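Side-chain contacts in acyl-CoA dehydrogenase FadE3 (Mycobacterium smegmatis, PDB 4IV6), which belongs to the acyl-CoA dehydrogenase family of flavoproteins and binds dihydroflavine-adenine dinucleotide at the interfaces between subunits of a four-chain assembly: residues M138-R143 with Y149-S154; E12-T17 with M68-Q73; Y267-E272 with P277-Q282. All coordinates share one frame; numbering follows the deposited sequence. Where two conformers were deposited one is given.

How the contacts relate
The three contacts follow one another along the chain in the order 2, 1, 3, and each falls in a different part of the three-part acyl-CoA dehydrogenase chain. Contact 2 pairs helices 9-26 and 68-81 of the N-terminal helical part; contact 1 is a hairpin of strands 141-145 and 148-159 in the middle beta part; contact 3 closes the turn between helices 234-270 and 282-310 of the C-terminal part. The centres of contacts 1 and 3 lie about 57 Å apart, on opposite sides of the chain's centre, and the centre of contact 2 is about 39 Å from that of contact 1 and about 33 Å from that of contact 3. None touches another; contact 3 holds Arg-271, Ile-278 and His-281 of a dinucleotide pocket.

Contact 1. Residues M138-R143 with Y149-S154; sequences MRTVAR and YVINGS
Residues 141-143 and 149-154 belong to the two arms of an antiparallel beta hairpin in the middle domain, built from strands 141-145 and 148-159, with 138-140 leading into the first. Its ladder has two reciprocal pairs of backbone bonds. Val-141 and Asn-152 exchange N-H...O bonds of 3.0 Å from Val-141 N to Asn-152 O and from Asn-152 N to Val-141 O, both close to linear. Arg-143 and Val-150 make the second pair. Between them Ala-142 faces Ile-151 as a non-hydrogen-bonded pair, which brings Ala-142 CB to 4.2 Å from Ile-151 CG1. On this same buried face the methyl CG2 of Thr-140 crosses the CG2 branch of Ile-151 at 4.0 Å.

The other face carries Val-141, Arg-143, Val-150 and Asn-152. Here the CG2 branch of Val-141 lies across the base of Asn-152, 4.1 Å from its CB, while Asn-152 OD1 accepts a bond from Asp-218 N. Thr-140 holds OG1 beside its own backbone N (chi1 -56°), toward the open end of the hairpin, away from its turn, where Ser-154 N reaches Thr-140 OG1 in a weak bond of 3.1 Å; the stronger partner of that hydroxyl is Glu-128. Gly-153 passes Thr-140 at a CA-CA distance of 4.1 Å, with backbone angles (phi 146°) that suit glycine.

Ala-142 and Ile-151 face strands 166-172 and 184-190, touching Cys-171 and Leu-187 from the first arm and Leu-169 and Val-189 from the second. Beyond Ile-151 and Tyr-149, strand 219-222 continues the hairpin's own antiparallel sheet.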
# COMPACT_ATOMS: atom_id res chain seq x y z
N MET B 138 33.56 10.92 -1.82
CA MET B 138 33.98 11.44 -0.54
C MET B 138 35.23 12.32 -0.67
O MET B 138 36.05 12.13 -1.57
CB MET B 138 34.24 10.33 0.47
CG MET B 138 35.45 9.42 0.16
SD MET B 138 35.80 8.25 1.49
CE MET B 138 34.36 7.20 1.43
N ARG B 139 35.34 13.28 0.23
CA ARG B 139 36.41 14.28 0.18
C ARG B 139 37.49 14.00 1.24
O ARG B 139 38.60 14.55 1.16
CB ARG B 139 35.78 15.66 0.34
CG ARG B 139 34.84 16.01 -0.81
CD ARG B 139 34.15 17.34 -0.57
NE ARG B 139 35.12 18.43 -0.43
CZ ARG B 139 34.82 19.69 -0.11
NH1 ARG B 139 33.56 20.07 0.11
NH2 ARG B 139 35.81 20.59 -0.03
N THR B 140 37.20 13.13 2.21
CA THR B 140 38.18 12.86 3.24
C THR B 140 39.33 12.06 2.65
O THR B 140 39.15 10.97 2.09
CB THR B 140 37.57 12.16 4.46
OG1 THR B 140 36.47 12.94 5.00
CG2 THR B 140 38.62 11.98 5.53
N VAL B 141 40.53 12.61 2.81
CA VAL B 141 41.76 12.05 2.26
C VAL B 141 42.77 11.74 3.36
O VAL B 141 42.83 12.44 4.39
CB VAL B 141 42.45 13.00 1.26
CG1 VAL B 141 41.62 13.19 0.01
CG2 VAL B 141 42.78 14.36 1.88
N ALA B 142 43.58 10.70 3.13
CA ALA B 142 44.65 10.35 4.03
C ALA B 142 45.90 10.18 3.19
O ALA B 142 45.99 9.26 2.38
CB ALA B 142 44.31 9.09 4.77
N ARG B 143 46.84 11.08 3.37
CA ARG B 143 48.03 11.13 2.53
C ARG B 143 49.26 10.72 3.32
O ARG B 143 49.50 11.20 4.43
CB ARG B 143 48.15 12.52 1.92
CG ARG B 143 49.54 13.10 1.82
CD ARG B 143 49.44 14.50 1.25
NE ARG B 143 49.84 14.55 -0.15
CZ ARG B 143 50.87 15.27 -0.59
NH1 ARG B 143 51.17 15.28 -1.88
NH2 ARG B 143 51.57 15.97 0.29
N TYR B 149 49.92 8.70 8.18
CA TYR B 149 48.92 9.28 7.30
C TYR B 149 48.54 10.64 7.87
O TYR B 149 48.42 10.80 9.09
CB TYR B 149 47.67 8.40 7.20
CG TYR B 149 47.85 7.12 6.43
CD1 TYR B 149 48.03 7.11 5.06
CD2 TYR B 149 47.77 5.89 7.08
CE1 TYR B 149 48.14 5.92 4.35
CE2 TYR B 149 47.89 4.70 6.38
CZ TYR B 149 48.07 4.72 5.02
OH TYR B 149 48.17 3.50 4.37
N VAL B 150 48.38 11.61 6.98
CA VAL B 150 47.83 12.90 7.30
C VAL B 150 46.42 12.97 6.75
O VAL B 150 46.21 12.91 5.54
CB VAL B 150 48.64 14.05 6.69
CG1 VAL B 150 48.09 15.37 7.19
CG2 VAL B 150 50.12 13.90 7.06
N ILE B 151 45.47 13.10 7.68
CA ILE B 151 44.04 13.09 7.36
C ILE B 151 43.46 14.50 7.35
O ILE B 151 43.61 15.28 8.33
CB ILE B 151 43.26 12.23 8.39
CG1 ILE B 151 43.88 10.83 8.53
CG2 ILE B 151 41.81 12.10 8.00
CD1 ILE B 151 43.30 10.02 9.68
N ASN B 152 42.75 14.80 6.25
CA ASN B 152 41.98 16.01 6.09
C ASN B 152 40.60 15.74 5.54
O ASN B 152 40.45 14.97 4.59
CB ASN B 152 42.71 16.95 5.12
CG ASN B 152 43.92 17.59 5.75
OD1 ASN B 152 43.77 18.46 6.61
ND2 ASN B 152 45.13 17.16 5.35
N GLY B 153 39.59 16.39 6.08
CA GLY B 153 38.27 16.26 5.55
C GLY B 153 37.19 16.33 6.61
O GLY B 153 37.39 16.90 7.70
N SER B 154 36.03 15.77 6.30
CA SER B 154 34.91 15.77 7.26
C SER B 154 33.97 14.59 7.04
O SER B 154 33.85 14.09 5.92
CB SER B 154 34.12 17.07 7.22
OG SER B 154 33.48 17.20 5.95

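Contact 2. Residues E12-T17 with M68-Q73; sequences ETIVKT and MPCYVQ
Two helices of the N-terminal helical domain, 9-26 and 68-81, run side by side here, the axes of their short segments almost parallel (7°) and 9.6 Å apart at closest approach. The meeting is carried by a few apolar branches. Ile-14 sends its CG2 methyl to the sulfur of Cys-70, a close approach of 3.4 Å between Ile-14 CG2 and Cys-70 SG. With CG1 anti to the backbone N (chi1 -178°), the longer arm of Ile-14 leads away from the second helix and the short branch alone does the touching. Cys-70 SG is likewise swung anti to its backbone N, at chi1 171°, which brings the sulfur to the Ile-14 methyl.

One residue further on, the side chain of Val-15 leaves its helix toward the partner helix. The packing is thus a narrow seam along neighbouring helices of the N-terminal bundle, extended past residue 73 as Ile-14 also meets Val-74 and Val-15 meets Glu-77. Within the seam, Val-15 CG2 lies 3.9 Å from Gln-73 CB, the two side chains running obliquely across each other, and 4.3 Å from Cys-70 SG. Leu-7, just before the first helix, touches both Cys-70 and Gln-73. On another side of helix 68-81, Met-68 packs against helices 234-270 and 282-310.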
# COMPACT_ATOMS: atom_id res chain seq x y z
N GLU B 12 20.71 -18.77 25.08
CA GLU B 12 19.34 -18.52 25.52
C GLU B 12 19.35 -17.61 26.73
O GLU B 12 18.54 -16.70 26.86
CB GLU B 12 18.64 -19.83 25.91
CG GLU B 12 18.48 -20.83 24.79
CD GLU B 12 17.20 -20.66 23.99
OE1 GLU B 12 16.79 -19.49 23.74
OE2 GLU B 12 16.61 -21.70 23.61
N THR B 13 20.28 -17.89 27.63
CA THR B 13 20.41 -17.13 28.85
C THR B 13 20.71 -15.66 28.57
O THR B 13 20.13 -14.79 29.23
CB THR B 13 21.49 -17.77 29.77
OG1 THR B 13 21.01 -19.05 30.24
CG2 THR B 13 21.78 -16.88 30.96
N ILE B 14 21.62 -15.38 27.64
CA ILE B 14 21.97 -13.98 27.34
C ILE B 14 20.72 -13.24 26.83
O ILE B 14 20.44 -12.12 27.28
CB ILE B 14 23.20 -13.83 26.40
CG1 ILE B 14 23.56 -12.37 26.14
CG2 ILE B 14 22.93 -14.36 25.01
CD1 ILE B 14 24.04 -11.64 27.37
N VAL B 15 19.96 -13.86 25.94
CA VAL B 15 18.73 -13.24 25.43
C VAL B 15 17.80 -12.93 26.61
O VAL B 15 17.31 -11.82 26.72
CB VAL B 15 18.04 -14.12 24.38
CG1 VAL B 15 16.70 -13.50 23.96
CG2 VAL B 15 18.94 -14.30 23.16
N LYS B 16 17.62 -13.89 27.53
CA LYS B 16 16.75 -13.67 28.69
C LYS B 16 17.25 -12.58 29.60
O LYS B 16 16.47 -11.79 30.13
CB LYS B 16 16.60 -14.94 29.52
CG LYS B 16 15.86 -16.05 28.82
CD LYS B 16 15.68 -17.22 29.76
CE LYS B 16 15.74 -18.55 29.04
NZ LYS B 16 14.49 -18.77 28.28
N THR B 17 18.55 -12.56 29.81
CA THR B 17 19.19 -11.53 30.62
C THR B 17 18.93 -10.15 30.05
O THR B 17 18.64 -9.22 30.79
CB THR B 17 20.69 -11.80 30.71
OG1 THR B 17 20.86 -13.02 31.44
CG2 THR B 17 21.43 -10.67 31.44
N MET B 68 25.17 -15.69 15.20
CA MET B 68 24.43 -14.59 14.63
C MET B 68 22.93 -14.65 14.98
O MET B 68 22.35 -13.62 15.28
CB MET B 68 24.63 -14.49 13.13
CG MET B 68 23.94 -13.27 12.48
SD MET B 68 24.40 -11.66 13.17
CE MET B 68 26.00 -11.49 12.42
N PRO B 69 22.31 -15.84 14.96
CA PRO B 69 20.93 -15.86 15.45
C PRO B 69 20.79 -15.35 16.89
O PRO B 69 19.82 -14.66 17.21
CB PRO B 69 20.52 -17.33 15.31
CG PRO B 69 21.36 -17.80 14.15
CD PRO B 69 22.69 -17.13 14.35
N CYS B 70 21.77 -15.61 17.74
CA CYS B 70 21.71 -15.11 19.11
C CYS B 70 21.92 -13.60 19.10
O CYS B 70 21.20 -12.86 19.77
CB CYS B 70 22.78 -15.77 19.99
SG CYS B 70 22.94 -15.01 21.64
N TYR B 71 22.88 -13.15 18.31
CA TYR B 71 23.20 -11.73 18.24
C TYR B 71 21.96 -10.89 17.83
O TYR B 71 21.64 -9.87 18.46
CB TYR B 71 24.36 -11.48 17.26
CG TYR B 71 24.66 -10.01 17.13
CD1 TYR B 71 25.41 -9.34 18.09
CD2 TYR B 71 24.16 -9.28 16.07
CE1 TYR B 71 25.64 -7.98 17.99
CE2 TYR B 71 24.41 -7.93 15.95
CZ TYR B 71 25.13 -7.27 16.90
OH TYR B 71 25.36 -5.91 16.78
N VAL B 72 21.25 -11.34 16.80
CA VAL B 72 20.09 -10.57 16.33
C VAL B 72 18.99 -10.54 17.38
O VAL B 72 18.31 -9.53 17.53
CB VAL B 72 19.60 -11.01 14.93
CG1 VAL B 72 20.74 -10.89 13.92
CG2 VAL B 72 19.06 -12.41 14.93
N GLN B 73 18.83 -11.63 18.12
CA GLN B 73 17.85 -11.65 19.18
C GLN B 73 18.24 -10.70 20.31
O GLN B 73 17.38 -10.05 20.89
CB GLN B 73 17.61 -13.06 19.67
CG GLN B 73 16.87 -13.93 18.65
CD GLN B 73 16.81 -15.38 19.06
OE1 GLN B 73 17.34 -16.27 18.38
NE2 GLN B 73 16.19 -15.62 20.19

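Contact 3. Residues Y267-E272 with P277-Q282; sequences YSQERE and PIWQHQ. With FDA (dihydroflavine-adenine dinucleotide), chain C.
Ile-278 lies between Ser-268 and Arg-271 on one side of the turn and the bound dihydroflavine-adenine dinucleotide. Its CG1 sits between the backbone N and the carbonyl carbon (chi1 58°), which sets that carbon 3.5 Å from Ser-268 CA and carries CD1 onward to the adenosine ribose, where Ile-278 CD1 is 3.6 Å from FDA O4B. The same CD1 approaches the ring of Tyr-267 obliquely. Trp-279 sets its indole beside the end of the helix, with Ser-268 O at the ring edge, in its plane, and Trp-279 CB rests on Ser-268 OG at 3.4 Å. Gln-269 crosses the indole with its amide plane perpendicular to the ring, its CG 3.9 Å from Trp-279 CD1. Ser-268 OG and Gln-269 NE2 are both hydrogen-bonded to Leu-265 O.

These side chains surround a helix-to-helix connection: helix 234-270 ends, strands 272-273 and 276-277 form a small antiparallel pair, and a 3-10 turn at 278-280 leads to His-281, the N-cap residue of helix 282-310. Two backbone bonds close it, Trp-279 N to Ser-268 O and Ile-278 N to Arg-271 O, the latter 3.0 Å long. Glu-272 and Pro-277 lie side by side across the short strands.

Arg-271 bends at chi2 (63°) and meets FDA O1A at the edge of its guanidinium, in plane. Arg-271 NE gives a nearly straight bond of 2.8 Å to FDA O1A, and Arg-271 NH2 bonds to FDA O2P on the second phosphate at 2.9 Å, so one side chain bridges both phosphates; NH1 turns to Pro-129 O of a neighbouring subunit. Over the adenine, the His-281 imidazole lays one face on FDA C6A, offset toward the ring's rim, while its NE2 is hydrogen-bonded to Ser-273 OG.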
# COMPACT_ATOMS: atom_id res chain seq x y z
N TYR B 267 -3.28 -2.51 24.56
CA TYR B 267 -4.26 -1.43 24.64
C TYR B 267 -5.62 -1.85 24.08
O TYR B 267 -6.63 -1.46 24.62
CB TYR B 267 -3.78 -0.19 23.88
CG TYR B 267 -4.61 1.03 24.15
CD1 TYR B 267 -4.52 1.71 25.37
CD2 TYR B 267 -5.49 1.51 23.19
CE1 TYR B 267 -5.30 2.85 25.64
CE2 TYR B 267 -6.27 2.64 23.43
CZ TYR B 267 -6.18 3.31 24.65
OH TYR B 267 -6.95 4.45 24.85
N SER B 268 -5.63 -2.63 23.01
CA SER B 268 -6.87 -3.03 22.32
C SER B 268 -7.77 -3.95 23.16
O SER B 268 -8.96 -4.13 22.87
CB SER B 268 -6.56 -3.74 21.00
OG SER B 268 -6.22 -5.10 21.20
N GLN B 269 -7.18 -4.51 24.21
CA GLN B 269 -7.91 -5.29 25.18
C GLN B 269 -8.34 -4.45 26.39
O GLN B 269 -9.31 -4.77 27.03
CB GLN B 269 -7.04 -6.47 25.63
CG GLN B 269 -6.79 -7.46 24.52
CD GLN B 269 -5.66 -8.41 24.88
OE1 GLN B 269 -5.84 -9.38 25.61
NE2 GLN B 269 -4.47 -8.10 24.40
N GLU B 270 -7.62 -3.38 26.70
CA GLU B 270 -7.91 -2.55 27.85
C GLU B 270 -8.98 -1.51 27.51
O GLU B 270 -9.84 -1.28 28.29
CB GLU B 270 -6.65 -1.85 28.35
CG GLU B 270 -5.63 -2.82 28.94
CD GLU B 270 -4.29 -2.17 29.23
OE1 GLU B 270 -4.00 -1.06 28.70
OE2 GLU B 270 -3.48 -2.78 29.98
N ARG B 271 -8.89 -0.87 26.36
CA ARG B 271 -9.81 0.16 25.94
C ARG B 271 -11.05 -0.49 25.33
O ARG B 271 -10.92 -1.41 24.50
CB ARG B 271 -9.14 1.04 24.89
CG ARG B 271 -9.97 2.21 24.39
CD ARG B 271 -10.31 3.21 25.48
NE ARG B 271 -10.66 4.51 24.92
CZ ARG B 271 -10.79 5.63 25.63
NH1 ARG B 271 -10.65 5.63 26.95
NH2 ARG B 271 -11.06 6.76 25.02
N GLU B 272 -12.22 0.04 25.71
CA GLU B 272 -13.51 -0.42 25.20
C GLU B 272 -14.26 0.74 24.56
O GLU B 272 -14.05 1.90 24.91
CB GLU B 272 -14.36 -1.07 26.30
CG GLU B 272 -13.69 -2.26 26.98
CD GLU B 272 -14.64 -3.17 27.74
OE1 GLU B 272 -15.86 -2.93 27.72
OE2 GLU B 272 -14.15 -4.14 28.35
N PRO B 277 -14.30 -4.45 24.09
CA PRO B 277 -12.87 -4.24 23.83
C PRO B 277 -12.69 -3.90 22.36
O PRO B 277 -13.32 -4.52 21.50
CB PRO B 277 -12.23 -5.59 24.17
CG PRO B 277 -13.16 -6.20 25.17
CD PRO B 277 -14.54 -5.74 24.78
N ILE B 278 -11.87 -2.89 22.09
CA ILE B 278 -11.80 -2.35 20.76
C ILE B 278 -11.26 -3.32 19.73
O ILE B 278 -11.59 -3.16 18.55
CB ILE B 278 -11.04 -1.00 20.68
CG1 ILE B 278 -9.61 -1.11 21.21
CG2 ILE B 278 -11.83 0.08 21.37
CD1 ILE B 278 -8.76 0.11 20.89
N TRP B 279 -10.46 -4.32 20.13
CA TRP B 279 -10.03 -5.35 19.17
C TRP B 279 -11.19 -6.07 18.51
O TRP B 279 -11.05 -6.59 17.41
CB TRP B 279 -9.09 -6.38 19.79
CG TRP B 279 -9.70 -7.39 20.73
CD1 TRP B 279 -9.79 -7.29 22.09
CD2 TRP B 279 -10.29 -8.64 20.39
NE1 TRP B 279 -10.35 -8.42 22.62
CE2 TRP B 279 -10.67 -9.27 21.60
CE3 TRP B 279 -10.47 -9.34 19.17
CZ2 TRP B 279 -11.27 -10.53 21.64
CZ3 TRP B 279 -11.07 -10.60 19.21
CH2 TRP B 279 -11.47 -11.17 20.42
N GLN B 280 -12.34 -6.09 19.17
CA GLN B 280 -13.51 -6.77 18.64
C GLN B 280 -14.24 -5.94 17.58
O GLN B 280 -15.17 -6.44 16.96
CB GLN B 280 -14.48 -7.18 19.76
CG GLN B 280 -13.88 -8.11 20.82
CD GLN B 280 -14.88 -8.54 21.86
OE1 GLN B 280 -16.04 -8.14 21.85
NE2 GLN B 280 -14.43 -9.36 22.79
N HIS B 281 -13.85 -4.68 17.38
CA HIS B 281 -14.27 -3.96 16.15
C HIS B 281 -13.29 -4.40 15.04
O HIS B 281 -12.05 -4.29 15.22
CB HIS B 281 -14.22 -2.45 16.30
CG HIS B 281 -15.01 -1.94 17.45
ND1 HIS B 281 -16.35 -2.23 17.61
CD2 HIS B 281 -14.65 -1.19 18.51
CE1 HIS B 281 -16.77 -1.69 18.74
NE2 HIS B 281 -15.77 -1.03 19.28
N GLN B 282 -13.83 -4.91 13.95
CA GLN B 282 -13.01 -5.43 12.85
C GLN B 282 -11.96 -4.44 12.36
O GLN B 282 -10.86 -4.82 12.02
CB GLN B 282 -13.88 -5.93 11.67
CG GLN B 282 -14.67 -7.19 12.04
CD GLN B 282 -15.61 -7.68 10.98
OE1 GLN B 282 -15.84 -7.03 9.94
NE2 GLN B 282 -16.21 -8.84 11.24
PA FDA C . -11.28 5.57 20.87
O1A FDA C . -10.87 5.08 22.22
O2A FDA C . -12.71 5.88 20.50
O5B FDA C . -10.76 4.53 19.77
C5B FDA C . -9.51 3.83 19.90
C4B FDA C . -9.26 3.05 18.61
O4B FDA C . -10.39 2.19 18.38
C3B FDA C . -9.17 3.96 17.39
O3B FDA C . -8.37 3.29 16.44
C2B FDA C . -10.61 3.98 16.89
O2B FDA C . -10.74 4.32 15.53
C1B FDA C . -11.03 2.57 17.17
N9A FDA C . -12.47 2.44 17.35
C8A FDA C . -13.18 2.88 18.40
N7A FDA C . -14.47 2.57 18.22
C5A FDA C . -14.60 1.91 17.03
C6A FDA C . -15.69 1.34 16.23
N6A FDA C . -16.98 1.38 16.68
N1A FDA C . -15.37 0.77 15.04
C2A FDA C . -14.10 0.72 14.59
N3A FDA C . -13.04 1.24 15.26
C4A FDA C . -13.26 1.84 16.46
N1 FDA C . -11.83 16.42 20.78
C2 FDA C . -12.65 17.43 21.09
O2 FDA C . -13.81 17.18 21.52
N3 FDA C . -12.26 18.70 20.94
C4 FDA C . -11.04 19.04 20.51
O4 FDA C . -10.73 20.22 20.40
C4X FDA C . -10.08 18.02 20.14
N5 FDA C . -8.84 18.25 19.70
C5X FDA C . -7.91 17.26 19.81
C6 FDA C . -6.54 17.54 19.79
C7 FDA C . -5.60 16.54 19.87
C7M FDA C . -4.13 16.86 19.88
C8 FDA C . -6.02 15.21 19.97
C8M FDA C . -5.08 14.06 20.05
C9 FDA C . -7.35 14.91 19.97
C9A FDA C . -8.31 15.92 19.91
N10 FDA C . -9.70 15.58 19.96
C10 FDA C . -10.58 16.63 20.31
C1' FDA C . -10.09 14.26 20.48
C2' FDA C . -10.22 13.35 19.27
O2' FDA C . -11.32 13.73 18.44
C3' FDA C . -10.31 11.91 19.81
O3' FDA C . -8.97 11.46 20.15
C4' FDA C . -10.91 11.00 18.77
O4' FDA C . -12.31 11.20 18.83
C5' FDA C . -10.65 9.52 19.04
O5' FDA C . -11.02 9.23 20.35
P FDA C . -10.37 8.21 21.34
O1P FDA C . -8.94 8.55 21.52
O2P FDA C . -11.28 8.28 22.51
O3P FDA C . -10.45 6.86 20.48